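Local structure of peroxiredoxin (Clostridioides difficile, 6TSB) at residues 68-73 / 120-125. The protein probably reduces peroxides through its peroxiredoxin part and hydrolyses chitin through the family 18 glycoside hydrolase domain, the part in this chain. Numbering follows the deposited sequence.
Sequences GNLFIP and RQVNQM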
loop_
_atom_site.group_PDB
_atom_site.type_symbol
_atom_site.label_atom_id
_atom_site.label_comp_id
_atom_site.label_asym_id
_atom_site.label_seq_id
_atom_site.Cartn_x
_atom_site.Cartn_y
_atom_site.Cartn_z
ATOM N N GLY A 68 34.712 -27.635 25.316
ATOM C CA GLY A 68 34.803 -26.174 25.465
ATOM C C GLY A 68 35.647 -25.597 24.350
ATOM O O GLY A 68 36.060 -24.426 24.502
ATOM N N ASN A 69 35.903 -26.391 23.296
ATOM C CA ASN A 69 36.731 -25.987 22.128
ATOM C C ASN A 69 35.827 -25.384 21.038
ATOM O O ASN A 69 34.795 -25.998 20.691
ATOM C CB ASN A 69 37.570 -27.168 21.639
ATOM C CG ASN A 69 38.622 -27.577 22.648
ATOM O OD1 ASN A 69 39.265 -26.733 23.273
ATOM N ND2 ASN A 69 38.822 -28.869 22.802
ATOM N N LEU A 70 36.202 -24.207 20.542
ATOM C CA LEU A 70 35.575 -23.515 19.378
ATOM C C LEU A 70 35.789 -24.324 18.095
ATOM O O LEU A 70 36.938 -24.707 17.828
ATOM C CB LEU A 70 36.233 -22.147 19.175
ATOM C CG LEU A 70 35.916 -21.047 20.186
ATOM C CD1 LEU A 70 36.576 -19.757 19.751
ATOM C CD2 LEU A 70 34.420 -20.836 20.353
ATOM N N PHE A 71 34.743 -24.502 17.294
ATOM C CA PHE A 71 34.855 -24.999 15.902
ATOM C C PHE A 71 33.844 -24.278 14.995
ATOM O O PHE A 71 32.826 -23.805 15.487
ATOM C CB PHE A 71 34.659 -26.516 15.891
ATOM C CG PHE A 71 33.251 -26.970 16.174
ATOM C CD1 PHE A 71 32.736 -26.928 17.459
ATOM C CD2 PHE A 71 32.443 -27.441 15.151
ATOM C CE1 PHE A 71 31.435 -27.344 17.709
ATOM C CE2 PHE A 71 31.144 -27.861 15.399
ATOM C CZ PHE A 71 30.641 -27.813 16.680
ATOM N N ILE A 72 34.116 -24.282 13.688
ATOM C CA ILE A 72 33.240 -23.800 12.583
ATOM C C ILE A 72 32.593 -25.019 11.926
ATOM O O ILE A 72 33.260 -25.767 11.239
ATOM C CB ILE A 72 34.061 -23.050 11.510
ATOM C CG1 ILE A 72 35.262 -22.255 12.046
ATOM C CG2 ILE A 72 33.135 -22.207 10.653
ATOM C CD1 ILE A 72 34.978 -20.847 12.528
ATOM N N PRO A 73 31.282 -25.282 12.054
ATOM C CA PRO A 73 30.666 -26.372 11.302
ATOM C C PRO A 73 30.878 -26.346 9.770
ATOM O O PRO A 73 30.953 -27.409 9.202
ATOM C CB PRO A 73 29.162 -26.255 11.609
ATOM C CG PRO A 73 29.049 -25.370 12.839
ATOM C CD PRO A 73 30.347 -24.608 12.967
ATOM N N ARG A 120 41.394 -17.254 24.801
ATOM C CA ARG A 120 42.582 -17.724 24.030
ATOM C C ARG A 120 42.104 -18.291 22.682
ATOM O O ARG A 120 42.750 -18.024 21.677
ATOM C CB ARG A 120 43.393 -18.779 24.808
ATOM C CG ARG A 120 44.800 -19.057 24.268
ATOM C CD ARG A 120 45.564 -20.250 24.879
ATOM N NE ARG A 120 44.680 -21.386 25.202
ATOM C CZ ARG A 120 44.189 -22.287 24.334
ATOM N NH1 ARG A 120 44.518 -22.256 23.053
ATOM N NH2 ARG A 120 43.364 -23.231 24.749
ATOM N N GLN A 121 41.014 -19.059 22.669
ATOM C CA GLN A 121 40.529 -19.729 21.447
ATOM C C GLN A 121 39.887 -18.698 20.515
ATOM O O GLN A 121 39.945 -18.881 19.291
ATOM C CB GLN A 121 39.519 -20.798 21.834
ATOM C CG GLN A 121 40.144 -21.894 22.670
ATOM C CD GLN A 121 39.427 -23.199 22.458
ATOM O OE1 GLN A 121 39.133 -23.602 21.336
ATOM N NE2 GLN A 121 39.153 -23.876 23.553
ATOM N N VAL A 122 39.252 -17.671 21.080
ATOM C CA VAL A 122 38.672 -16.561 20.272
ATOM C C VAL A 122 39.825 -15.893 19.527
ATOM O O VAL A 122 39.719 -15.682 18.311
ATOM C CB VAL A 122 37.877 -15.579 21.150
ATOM C CG1 VAL A 122 37.546 -14.293 20.412
ATOM C CG2 VAL A 122 36.609 -16.250 21.673
ATOM N N ASN A 123 40.906 -15.590 20.233
ATOM C CA ASN A 123 42.034 -14.831 19.650
ATOM C C ASN A 123 42.707 -15.721 18.607
ATOM O O ASN A 123 43.213 -15.193 17.610
ATOM C CB ASN A 123 43.003 -14.375 20.725
ATOM C CG ASN A 123 44.091 -13.485 20.175
ATOM O OD1 ASN A 123 45.268 -13.817 20.269
ATOM N ND2 ASN A 123 43.705 -12.386 19.561
ATOM N N GLN A 124 42.691 -17.032 18.839
ATOM C CA GLN A 124 43.276 -18.009 17.907
ATOM C C GLN A 124 42.449 -18.024 16.624
ATOM O O GLN A 124 43.029 -17.972 15.556
ATOM C CB GLN A 124 43.337 -19.401 18.514
ATOM C CG GLN A 124 44.366 -20.265 17.811
ATOM C CD GLN A 124 43.921 -21.703 17.730
ATOM O OE1 GLN A 124 44.073 -22.468 18.685
ATOM N NE2 GLN A 124 43.370 -22.071 16.578
ATOM N N MET A 125 41.136 -18.111 16.724
ATOM C CA MET A 125 40.264 -18.109 15.528
ATOM C C MET A 125 40.395 -16.771 14.781
ATOM O O MET A 125 40.376 -16.790 13.531
ATOM C CB MET A 125 38.821 -18.366 15.936
ATOM C CG MET A 125 37.856 -18.274 14.795
ATOM S SD MET A 125 36.209 -18.537 15.418
ATOM C CE MET A 125 36.340 -20.278 15.818
#
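Gln121 NE2 donates to Asn69 OD1 at 2.9 Å, reaching a lone pair in the carbonyl plane of the asparagine, although the two amide planes are turned 49° apart and the bond is bent. Gln121 NE2 also lies 3.3 Å from Gly68 O. The other end of the glutamine amide is used as well: Leu70 N donates to Gln121 OE1 over 3.1 Å, approaching from above the carbonyl plane, not along a lone pair. With CG anti to its own carbonyl carbon (chi1 -64°) and the chain extended beyond, Gln121 stretches across to residues 68-70, while Leu70 slides past it toward the helix. Leu70 CD1 rests against the helix backbone, 3.5 Å from Gln121 O, and also meets Val122 CG2. One turn further along the helix, Met125 bends at chi3 (-70°) and sets CE 3.6 Å from Ile72 CD1 and 3.8 Å from Leu70 CB. Ile97, on strand 92-98 of the TIM barrel, touches both Leu70 and Val122. Polar and apolar contacts together tie helix 112-128 to the segment around strand 70-71, which pairs antiparallel with barrel strand 56-64. Because Gln121 gives one bond and accepts the other, the pair fixes which end of its amide is nitrogen.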